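Local coordinates for uncharacterized protein (Methanosarcina mazei, PDB 3R6A) that is of unknown function but belongs to the glyoxalase/bleomycin resistance protein/dioxygenase superfamily and assembles as a pair of identical subunits, at residues Pro19-Tyr24 against Ile51-Gly56; Phe36-Pro39 against Glu44-Gln47; Thr81-Asn86 against Val105-Gly110; Arg92-Ser95 against Gly100-Met103. One frame throughout, in Å; residues are numbered along the deposited sequence.

Interactions 1 and 3 are buried contacts, each setting a helix against strands of the one mixed sheet; they lie about 30 Å apart between centres, on opposite sides of the chain's centre, and both also reach the second subunit. Interactions 2 and 4 lie nearer the surface and touch no other chain. Interactions 1 and 2 meet through the neighbouring strands 44-48 and 51-55, while interactions 3 and 4 share strand 100-106. Chemistry follows place: interaction 1 is wholly apolar across its segments, interaction 3 adds a water and an acetate at its turn, interaction 2 combines apolar side chains with sparse backbone bonding, and interaction 4 is a true antiparallel pairing.

Interaction 1: Pro19-Tyr24 against Ile51-Gly56; sequences PALEFY and ILLIAG
The Tyr24 ring meets the side chain of Leu53 obliquely, while one of its faces is taken by its helix neighbour Phe23, whose CD2 sits 3.7 Å above the plane and over the centre. Conversely, Tyr24 CZ lies at the edge of the Phe23 ring, in its plane. Leu53 is the hub of the contact because its two methyls divide the work. CD2 comes to 3.7 Å from Tyr24 CE2, and CD1 reaches Leu21 CD2 at 3.6 Å while also lying 3.8 Å from Tyr24 CD2. Ile51 adds a looser touch, its CD1 standing 4.5 Å from Tyr24 CD1. The Tyr24 ring is delivered to the strand by a first torsion that places CG opposite the carbonyl carbon (chi1 -69°).

The 19-24 stretch of the helix and strand 51-55 run almost antiparallel (162°), their local axes 10.4 Å apart at closest, a separation filled by these side chains. Along the strand, alternate residues Ile51 and Leu53 point at the helix, whereas Leu52 and Ile54 belong to the other face of the sheet and pack on strand 5-14. Leu12 and Ile48 also rest against Tyr24.

No hydrogen bond links the two segments, so between them the join rests on apolar fit of methyls and ring. The hydroxyl of Tyr24 is satisfied elsewhere, bonded to both Asp109 OD2 and His107 ND1 of the second subunit, which makes this residue apolar toward its own sheet and polar toward the dimer partner.

Interaction 2: Phe36-Pro39 against Glu44-Gln47; sequences FEIP and ELAQ
Leu45 CD2 sits between two residues of the loop: it is 3.8 Å from Phe36 CD2, approaching the ring obliquely, and 3.9 Å from Ile38 CG2, where the two side chains cross at about a right angle. Gln47 takes the far end of the ring. Its CB lies at the ring edge, close to the plane and 3.6 Å from Phe36 CE2, with the amide plane turned 40° from that of the ring. Extended from a CG that stands opposite the backbone N (chi1 -176°), the Gln47 chain carries OE1 along to Phe36 CZ, and its NE2 bonds to Ser49 O.

Behind the side chains the backbones are joined more sparingly. Phe36 N gives a weak hydrogen bond to Leu45 O at 3.3 Å. One residue pair serves the other bridge too, since a water donates to Phe36 O at 2.7 Å and accepts from Leu45 N at 2.8 Å, probably taking the place of a direct bond. Further out, Arg35 forms a salt bridge with Glu44, and Phe36 packs on Thr99.

The chain thus peels off strand 44-48 just past the short strand 34-35, which is outermost within this chain in the mixed sheet of this glyoxalase/bleomycin resistance family protein.

Interaction 3: Thr81-Asn86 against Val105-Gly110; sequences TFLEEN and VRHSDG. With ACT (acetate ion), chain C.
A single water ties Asn86 to Ser108: it accepts from Ser108 N at 2.8 Å and donates to Asn86 O at 3.1 Å. It also donates to atom O of a bound acetate, probably from the crystallisation liquor, and this same oxygen receives the N-H of Asp109 at 3.0 Å. Asp109 OD2 stands 2.6 Å from the other acetate oxygen, OXT. The acetate is thus seated on the type I turn from His107 to Gly110, closed by the bond from Gly110 N to His107 O.

This turn connects strand 100-106 to strand 112-118 in the mixed sheet of the glyoxalase/bleomycin resistance fold, and helix 76-84 packs beside the end of strand 100-106. Leu83 makes the apolar part of that packing with its two methyls parted: CD1 rests 4.0 Å from Val105 CG2, while CD2 reaches His107 NE2 at 3.9 Å, coming obliquely to the imidazole. Tyr115 touches Leu83 and Val105, and its hydroxyl is hydrogen-bonded to His107 NE2. His107 ND1 is bonded to Tyr24 OH of the second subunit, so both ring nitrogens are held and the rotation of the ring is probably fixed.

At the end of the helix, Asn86 folds back on the preceding turn. Its ND2 donates to Phe82 O at 2.7 Å, nearly straight at 164°, with the donor tilted 32° from the carbonyl plane, and the same nitrogen lies over one face of the Phe82 ring, toward the rim.

Interaction 4: Arg92-Ser95 against Gly100-Met103; sequences RGPS and GRNM
Strands 89-97 and 100-106 form a beta hairpin, and Ser95 with Asn102 is an antiparallel hydrogen-bonded pair within it. Ser95 N donates to Asn102 O, and Asn102 N returns a bond to Ser95 O, both at 2.9 Å. Three CA-H...O contacts add to them, among them Pro94 CA to Asn102 O at 3.3 Å.

Pro94 carries the side-chain part. Its CB lies 3.5 Å from Arg101 NH2, while CG is 4.1 Å from SE of Met103, a selenomethionine whose chain runs alongside the proline ring and points the same way. A bend at chi3 (62°) brings the Arg101 guanidinium obliquely beside Pro94, and its NH2 is held by a salt bridge to Asp77. Leu76 of helix 76-84 touches both Pro94 and Arg101, and Leu83 touches Met103.

The peptide before Pro94 is cis, and Gly93 has a positive phi, its CA coming 4.1 Å from Asn102 O. With the chain turning a corner at Arg92, this is an antiparallel hairpin whose strand 89-97 is, within this chain, an outermost strand of the glyoxalase/bleomycin resistance sheet.

Interaction 1: Pro19-Tyr24 against Ile51-Gly56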
loop_
_atom_site.group_PDB
_atom_site.type_symbol
_atom_site.label_atom_id
_atom_site.label_comp_id
_atom_site.label_asym_id
_atom_site.label_seq_id
_atom_site.Cartn_x
_atom_site.Cartn_y
_atom_site.Cartn_z
ATOM N N PRO B 19 5.749 -13.618 -14.292
ATOM C CA PRO B 19 4.308 -13.793 -14.495
ATOM C C PRO B 19 3.477 -12.696 -13.825
ATOM O O PRO B 19 2.502 -12.205 -14.397
ATOM C CB PRO B 19 4.043 -15.177 -13.906
ATOM C CG PRO B 19 5.064 -15.276 -12.823
ATOM C CD PRO B 19 6.301 -14.718 -13.481
ATOM N N ALA B 20 3.872 -12.311 -12.615
ATOM C CA ALA B 20 3.152 -11.274 -11.884
ATOM C C ALA B 20 3.123 -9.956 -12.657
ATOM O O ALA B 20 2.064 -9.338 -12.794
ATOM C CB ALA B 20 3.782 -11.066 -10.509
ATOM N N LEU B 21 4.273 -9.519 -13.167
ATOM C CA LEU B 21 4.317 -8.267 -13.917
ATOM C C LEU B 21 3.359 -8.271 -15.101
ATOM O O LEU B 21 2.641 -7.298 -15.335
ATOM C CB LEU B 21 5.739 -7.979 -14.420
ATOM C CG LEU B 21 6.675 -7.235 -13.469
ATOM C CD1 LEU B 21 8.047 -7.111 -14.103
ATOM C CD2 LEU B 21 6.106 -5.854 -13.151
ATOM N N GLU B 22 3.353 -9.365 -15.853
ATOM C CA GLU B 22 2.470 -9.462 -17.005
ATOM C C GLU B 22 1.035 -9.214 -16.558
ATOM O O GLU B 22 0.296 -8.469 -17.204
ATOM C CB GLU B 22 2.587 -10.844 -17.653
ATOM C CG GLU B 22 1.622 -11.086 -18.812
ATOM C CD GLU B 22 1.794 -10.098 -19.955
ATOM O OE1 GLU B 22 1.436 -8.911 -19.783
ATOM O OE2 GLU B 22 2.287 -10.510 -21.029
ATOM N N PHE B 23 0.650 -9.828 -15.443
ATOM C CA PHE B 23 -0.697 -9.663 -14.917
ATOM C C PHE B 23 -0.990 -8.211 -14.558
ATOM O O PHE B 23 -2.013 -7.660 -14.971
ATOM C CB PHE B 23 -0.906 -10.537 -13.678
ATOM C CG PHE B 23 -2.221 -10.298 -12.989
ATOM C CD1 PHE B 23 -3.414 -10.746 -13.552
ATOM C CD2 PHE B 23 -2.271 -9.592 -11.792
ATOM C CE1 PHE B 23 -4.635 -10.492 -12.937
ATOM C CE2 PHE B 23 -3.491 -9.331 -11.167
ATOM C CZ PHE B 23 -4.675 -9.781 -11.738
ATOM N N TYR B 24 -0.104 -7.586 -13.788
ATOM C CA TYR B 24 -0.342 -6.199 -13.401
ATOM C C TYR B 24 -0.297 -5.221 -14.563
ATOM O O TYR B 24 -0.988 -4.204 -14.538
ATOM C CB TYR B 24 0.629 -5.783 -12.290
ATOM C CG TYR B 24 0.310 -6.503 -11.003
ATOM C CD1 TYR B 24 -0.855 -6.208 -10.289
ATOM C CD2 TYR B 24 1.100 -7.561 -10.562
ATOM C CE1 TYR B 24 -1.228 -6.961 -9.179
ATOM C CE2 TYR B 24 0.737 -8.318 -9.459
ATOM C CZ TYR B 24 -0.429 -8.019 -8.775
ATOM O OH TYR B 24 -0.812 -8.807 -7.715
ATOM N N ILE B 51 2.377 0.638 -7.356
ATOM C CA ILE B 51 2.551 -0.637 -6.681
ATOM C C ILE B 51 4.011 -1.068 -6.742
ATOM O O ILE B 51 4.630 -1.014 -7.795
ATOM C CB ILE B 51 1.718 -1.741 -7.349
ATOM C CG1 ILE B 51 0.229 -1.449 -7.173
ATOM C CG2 ILE B 51 2.064 -3.096 -6.742
ATOM C CD1 ILE B 51 -0.657 -2.440 -7.867
ATOM N N LEU B 52 4.550 -1.493 -5.604
ATOM C CA LEU B 52 5.916 -1.983 -5.547
ATOM C C LEU B 52 5.795 -3.490 -5.437
ATOM O O LEU B 52 5.213 -3.997 -4.475
ATOM C CB LEU B 52 6.659 -1.453 -4.311
ATOM C CG LEU B 52 7.198 -0.023 -4.315
ATOM C CD1 LEU B 52 7.841 0.280 -2.962
ATOM C CD2 LEU B 52 8.225 0.136 -5.428
ATOM N N LEU B 53 6.313 -4.202 -6.435
ATOM C CA LEU B 53 6.288 -5.658 -6.434
ATOM C C LEU B 53 7.633 -6.158 -5.918
ATOM O O LEU B 53 8.680 -5.863 -6.501
ATOM C CB LEU B 53 6.051 -6.197 -7.849
ATOM C CG LEU B 53 4.662 -6.035 -8.455
ATOM C CD1 LEU B 53 4.685 -6.519 -9.906
ATOM C CD2 LEU B 53 3.643 -6.836 -7.643
ATOM N N ILE B 54 7.595 -6.903 -4.817
ATOM C CA ILE B 54 8.797 -7.454 -4.201
ATOM C C ILE B 54 8.733 -8.968 -4.389
ATOM O O ILE B 54 7.806 -9.613 -3.900
ATOM C CB ILE B 54 8.829 -7.106 -2.701
ATOM C CG1 ILE B 54 8.712 -5.588 -2.536
ATOM C CG2 ILE B 54 10.113 -7.628 -2.064
ATOM C CD1 ILE B 54 8.560 -5.132 -1.108
ATOM N N ALA B 55 9.709 -9.527 -5.105
ATOM C CA ALA B 55 9.723 -10.959 -5.387
ATOM C C ALA B 55 10.887 -11.708 -4.758
ATOM O O ALA B 55 12.001 -11.197 -4.674
ATOM C CB ALA B 55 9.724 -11.185 -6.900
ATOM N N GLY B 56 10.611 -12.933 -4.325
ATOM C CA GLY B 56 11.632 -13.760 -3.709
ATOM C C GLY B 56 10.995 -14.938 -2.996
ATOM O O GLY B 56 9.771 -15.067 -2.973
#

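Interaction 2: Phe36-Pro39 against Glu44-Gln47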
loop_
_atom_site.group_PDB
_atom_site.type_symbol
_atom_site.label_atom_id
_atom_site.label_comp_id
_atom_site.label_asym_id
_atom_site.label_seq_id
_atom_site.Cartn_x
_atom_site.Cartn_y
_atom_site.Cartn_z
ATOM N N PHE B 36 14.488 -1.726 -10.138
ATOM C CA PHE B 36 15.464 -0.974 -9.368
ATOM C C PHE B 36 16.646 -1.800 -8.913
ATOM O O PHE B 36 16.534 -3.000 -8.693
ATOM C CB PHE B 36 14.795 -0.368 -8.133
ATOM C CG PHE B 36 13.662 0.560 -8.453
ATOM C CD1 PHE B 36 13.904 1.802 -9.026
ATOM C CD2 PHE B 36 12.349 0.190 -8.186
ATOM C CE1 PHE B 36 12.852 2.665 -9.330
ATOM C CE2 PHE B 36 11.291 1.048 -8.487
ATOM C CZ PHE B 36 11.545 2.285 -9.059
ATOM N N GLU B 37 17.783 -1.130 -8.783
ATOM C CA GLU B 37 19.000 -1.757 -8.310
ATOM C C GLU B 37 18.884 -1.667 -6.788
ATOM O O GLU B 37 18.697 -0.580 -6.245
ATOM C CB GLU B 37 20.218 -0.963 -8.785
ATOM C CG GLU B 37 21.551 -1.627 -8.468
ATOM C CD GLU B 37 22.737 -0.736 -8.771
ATOM O OE1 GLU B 37 22.583 0.238 -9.538
ATOM O OE2 GLU B 37 23.836 -1.020 -8.252
ATOM N N ILE B 38 18.967 -2.800 -6.103
ATOM C CA ILE B 38 18.865 -2.789 -4.648
ATOM C C ILE B 38 19.976 -3.605 -3.997
ATOM O O ILE B 38 20.591 -4.460 -4.635
ATOM C CB ILE B 38 17.505 -3.335 -4.165
ATOM C CG1 ILE B 38 17.312 -4.773 -4.651
ATOM C CG2 ILE B 38 16.382 -2.436 -4.664
ATOM C CD1 ILE B 38 16.100 -5.466 -4.051
ATOM N N PRO B 39 20.245 -3.349 -2.709
ATOM C CA PRO B 39 21.292 -4.060 -1.968
ATOM C C PRO B 39 20.955 -5.492 -1.542
ATOM O O PRO B 39 21.833 -6.357 -1.540
ATOM C CB PRO B 39 21.540 -3.144 -0.773
ATOM C CG PRO B 39 20.177 -2.601 -0.499
ATOM C CD PRO B 39 19.671 -2.263 -1.891
ATOM N N GLU B 44 13.925 -9.232 -5.694
ATOM C CA GLU B 44 13.860 -8.380 -6.877
ATOM C C GLU B 44 12.755 -7.353 -6.648
ATOM O O GLU B 44 11.688 -7.690 -6.127
ATOM C CB GLU B 44 13.524 -9.200 -8.126
ATOM C CG GLU B 44 14.525 -10.298 -8.501
ATOM C CD GLU B 44 15.921 -9.777 -8.794
ATOM O OE1 GLU B 44 16.050 -8.657 -9.335
ATOM O OE2 GLU B 44 16.897 -10.503 -8.500
ATOM N N LEU B 45 13.009 -6.114 -7.048
ATOM C CA LEU B 45 12.042 -5.039 -6.865
ATOM C C LEU B 45 11.593 -4.412 -8.182
ATOM O O LEU B 45 12.419 -4.048 -9.015
ATOM C CB LEU B 45 12.652 -3.947 -5.985
ATOM C CG LEU B 45 11.742 -2.776 -5.611
ATOM C CD1 LEU B 45 10.640 -3.278 -4.687
ATOM C CD2 LEU B 45 12.548 -1.684 -4.928
ATOM N N ALA B 46 10.282 -4.283 -8.356
ATOM C CA ALA B 46 9.729 -3.661 -9.556
ATOM C C ALA B 46 8.622 -2.697 -9.148
ATOM O O ALA B 46 8.006 -2.859 -8.093
ATOM C CB ALA B 46 9.163 -4.722 -10.492
ATOM N N GLN B 47 8.380 -1.679 -9.965
ATOM C CA GLN B 47 7.295 -0.752 -9.670
ATOM C C GLN B 47 6.421 -0.603 -10.896
ATOM O O GLN B 47 6.921 -0.371 -11.997
ATOM C CB GLN B 47 7.808 0.634 -9.267
ATOM C CG GLN B 47 6.659 1.577 -8.855
ATOM C CD GLN B 47 7.120 2.984 -8.519
ATOM O OE1 GLN B 47 8.221 3.183 -8.019
ATOM N NE2 GLN B 47 6.261 3.969 -8.780
HETATM O O HOH W 1 15.592 -5.460 -7.977
#

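Interaction 3: Thr81-Asn86 against Val105-Gly110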
loop_
_atom_site.group_PDB
_atom_site.type_symbol
_atom_site.label_atom_id
_atom_site.label_comp_id
_atom_site.label_asym_id
_atom_site.label_seq_id
_atom_site.Cartn_x
_atom_site.Cartn_y
_atom_site.Cartn_z
ATOM N N THR B 81 13.352 14.394 11.194
ATOM C CA THR B 81 13.188 15.345 12.286
ATOM C C THR B 81 11.747 15.343 12.788
ATOM O O THR B 81 11.498 15.184 13.979
ATOM C CB THR B 81 13.566 16.768 11.835
ATOM O OG1 THR B 81 14.925 16.775 11.381
ATOM C CG2 THR B 81 13.416 17.759 12.994
ATOM N N PHE B 82 10.800 15.509 11.871
ATOM C CA PHE B 82 9.387 15.518 12.232
ATOM C C PHE B 82 9.012 14.239 12.969
ATOM O O PHE B 82 8.382 14.276 14.024
ATOM C CB PHE B 82 8.513 15.641 10.978
ATOM C CG PHE B 82 7.039 15.529 11.253
ATOM C CD1 PHE B 82 6.311 16.631 11.690
ATOM C CD2 PHE B 82 6.384 14.307 11.111
ATOM C CE1 PHE B 82 4.951 16.520 11.982
ATOM C CE2 PHE B 82 5.025 14.184 11.401
ATOM C CZ PHE B 82 4.306 15.293 11.837
ATOM N N LEU B 83 9.405 13.102 12.405
ATOM C CA LEU B 83 9.076 11.816 13.001
ATOM C C LEU B 83 9.630 11.640 14.415
ATOM O O LEU B 83 8.914 11.198 15.314
ATOM C CB LEU B 83 9.558 10.691 12.081
ATOM C CG LEU B 83 8.757 10.590 10.773
ATOM C CD1 LEU B 83 9.522 9.766 9.746
ATOM C CD2 LEU B 83 7.397 9.953 11.056
ATOM N N GLU B 84 10.893 11.997 14.615
ATOM C CA GLU B 84 11.508 11.861 15.933
ATOM C C GLU B 84 10.842 12.769 16.963
ATOM O O GLU B 84 10.820 12.456 18.153
ATOM C CB GLU B 84 13.001 12.186 15.855
ATOM C CG GLU B 84 13.778 11.295 14.906
ATOM C CD GLU B 84 15.248 11.660 14.844
ATOM O OE1 GLU B 84 15.554 12.860 14.682
ATOM O OE2 GLU B 84 16.095 10.749 14.948
ATOM N N GLU B 85 10.305 13.894 16.504
ATOM C CA GLU B 85 9.643 14.841 17.397
ATOM C C GLU B 85 8.172 14.492 17.566
ATOM O O GLU B 85 7.440 15.177 18.283
ATOM C CB GLU B 85 9.765 16.264 16.843
ATOM C CG GLU B 85 11.182 16.650 16.457
ATOM C CD GLU B 85 11.292 18.079 15.966
ATOM O OE1 GLU B 85 10.420 18.511 15.180
ATOM O OE2 GLU B 85 12.259 18.767 16.358
ATOM N N ASN B 86 7.734 13.423 16.911
ATOM C CA ASN B 86 6.338 13.027 17.006
ATOM C C ASN B 86 6.091 11.570 17.385
ATOM O O ASN B 86 5.184 10.924 16.859
ATOM C CB ASN B 86 5.622 13.382 15.701
ATOM C CG ASN B 86 5.334 14.870 15.587
ATOM O OD1 ASN B 86 4.381 15.376 16.182
ATOM N ND2 ASN B 86 6.166 15.583 14.839
ATOM N N VAL B 105 10.929 3.298 9.456
ATOM C CA VAL B 105 10.459 3.931 10.675
ATOM C C VAL B 105 9.262 3.253 11.308
ATOM O O VAL B 105 8.366 2.793 10.611
ATOM C CB VAL B 105 10.058 5.393 10.369
ATOM C CG1 VAL B 105 9.534 6.082 11.623
ATOM C CG2 VAL B 105 11.244 6.145 9.784
ATOM N N ARG B 106 9.253 3.195 12.638
ATOM C CA ARG B 106 8.114 2.636 13.348
ATOM C C ARG B 106 7.356 3.822 13.926
ATOM O O ARG B 106 7.841 4.500 14.833
ATOM C CB ARG B 106 8.544 1.702 14.490
ATOM C CG ARG B 106 7.351 1.106 15.254
ATOM C CD ARG B 106 7.802 0.218 16.415
ATOM N NE ARG B 106 6.684 -0.479 17.060
ATOM C CZ ARG B 106 5.838 0.073 17.926
ATOM N NH1 ARG B 106 5.961 1.345 18.278
ATOM N NH2 ARG B 106 4.855 -0.653 18.440
ATOM N N HIS B 107 6.174 4.085 13.383
ATOM C CA HIS B 107 5.344 5.177 13.867
ATOM C C HIS B 107 4.839 4.812 15.262
ATOM O O HIS B 107 4.777 3.638 15.615
ATOM C CB HIS B 107 4.150 5.385 12.935
ATOM C CG HIS B 107 4.513 5.946 11.595
ATOM N ND1 HIS B 107 3.603 6.052 10.565
ATOM C CD2 HIS B 107 5.677 6.455 11.123
ATOM C CE1 HIS B 107 4.189 6.604 9.517
ATOM N NE2 HIS B 107 5.449 6.857 9.828
ATOM N N SER B 108 4.472 5.824 16.039
ATOM C CA SER B 108 3.960 5.610 17.388
ATOM C C SER B 108 2.808 4.605 17.401
ATOM O O SER B 108 2.692 3.793 18.323
ATOM C CB SER B 108 3.485 6.939 17.985
ATOM O OG SER B 108 2.987 6.754 19.297
ATOM N N ASP B 109 1.955 4.652 16.380
ATOM C CA ASP B 109 0.822 3.738 16.329
ATOM C C ASP B 109 1.208 2.311 15.980
ATOM O O ASP B 109 0.350 1.436 15.905
ATOM C CB ASP B 109 -0.247 4.229 15.345
ATOM C CG ASP B 109 0.257 4.306 13.919
ATOM O OD1 ASP B 109 1.005 3.401 13.495
ATOM O OD2 ASP B 109 -0.115 5.267 13.215
ATOM N N GLY B 110 2.497 2.074 15.758
ATOM C CA GLY B 110 2.941 0.726 15.450
ATOM C C GLY B 110 3.212 0.429 13.990
ATOM O O GLY B 110 3.844 -0.581 13.669
HETATM C C ACT C . 0.543 7.757 15.238
HETATM O O ACT C . 1.646 7.274 14.992
HETATM O OXT ACT C . -0.442 7.405 14.585
HETATM C CH3 ACT C . 0.391 8.784 16.332
HETATM O O HOH W 2 4.625 8.425 15.149
#

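Interaction 4: Arg92-Ser95 against Gly100-Met103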
loop_
_atom_site.group_PDB
_atom_site.type_symbol
_atom_site.label_atom_id
_atom_site.label_comp_id
_atom_site.label_asym_id
_atom_site.label_seq_id
_atom_site.Cartn_x
_atom_site.Cartn_y
_atom_site.Cartn_z
ATOM N N ARG B 92 15.937 1.912 10.992
ATOM C CA ARG B 92 16.935 1.568 9.976
ATOM C C ARG B 92 17.296 2.815 9.189
ATOM O O ARG B 92 16.412 3.538 8.754
ATOM C CB ARG B 92 16.401 0.542 8.977
ATOM C CG ARG B 92 16.179 -0.848 9.500
ATOM C CD ARG B 92 15.878 -1.776 8.333
ATOM N NE ARG B 92 16.987 -1.825 7.379
ATOM C CZ ARG B 92 18.208 -2.267 7.669
ATOM N NH1 ARG B 92 18.488 -2.703 8.890
ATOM N NH2 ARG B 92 19.151 -2.282 6.736
ATOM N N GLY B 93 18.591 3.056 8.999
ATOM C CA GLY B 93 19.016 4.219 8.238
ATOM C C GLY B 93 18.873 5.538 8.972
ATOM O O GLY B 93 18.696 5.553 10.195
ATOM N N PRO B 94 18.945 6.675 8.256
ATOM C CA PRO B 94 19.150 6.809 6.805
ATOM C C PRO B 94 20.381 6.071 6.276
ATOM O O PRO B 94 21.452 6.093 6.891
ATOM C CB PRO B 94 19.273 8.315 6.610
ATOM C CG PRO B 94 18.428 8.872 7.713
ATOM C CD PRO B 94 18.809 8.000 8.885
ATOM N N SER B 95 20.221 5.419 5.130
ATOM C CA SER B 95 21.309 4.675 4.514
ATOM C C SER B 95 21.320 4.936 3.024
ATOM O O SER B 95 20.268 5.086 2.403
ATOM C CB SER B 95 21.135 3.172 4.747
ATOM O OG SER B 95 21.129 2.866 6.128
ATOM N N GLY B 100 19.290 6.157 -4.104
ATOM C CA GLY B 100 19.282 7.351 -3.275
ATOM C C GLY B 100 19.541 7.037 -1.815
ATOM O O GLY B 100 20.623 6.587 -1.458
ATOM N N ARG B 101 18.544 7.273 -0.967
ATOM C CA ARG B 101 18.683 6.996 0.464
ATOM C C ARG B 101 17.353 6.516 1.020
ATOM O O ARG B 101 16.302 6.978 0.592
ATOM C CB ARG B 101 19.086 8.261 1.224
ATOM C CG ARG B 101 20.425 8.851 0.848
ATOM C CD ARG B 101 20.521 10.275 1.382
ATOM N NE ARG B 101 20.443 10.331 2.839
ATOM C CZ ARG B 101 19.897 11.336 3.519
ATOM N NH1 ARG B 101 19.371 12.368 2.875
ATOM N NH2 ARG B 101 19.884 11.316 4.842
ATOM N N ASN B 102 17.395 5.590 1.972
ATOM C CA ASN B 102 16.158 5.098 2.577
ATOM C C ASN B 102 16.324 5.005 4.084
ATOM O O ASN B 102 17.431 5.105 4.610
ATOM C CB ASN B 102 15.787 3.687 2.101
ATOM C CG ASN B 102 15.882 3.505 0.600
ATOM O OD1 ASN B 102 15.597 4.412 -0.176
ATOM N ND2 ASN B 102 16.258 2.297 0.186
HETATM N N MSE B 103 15.196 4.816 4.760
HETATM C CA MSE B 103 15.160 4.616 6.205
HETATM C C MSE B 103 13.836 3.933 6.497
HETATM O O MSE B 103 12.862 4.101 5.758
HETATM C CB MSE B 103 15.265 5.932 6.981
HETATM C CG MSE B 103 14.101 6.884 6.819
HETATM SE SE MSE B 103 14.326 8.436 7.969
HETATM C CE MSE B 103 12.668 9.347 7.546
#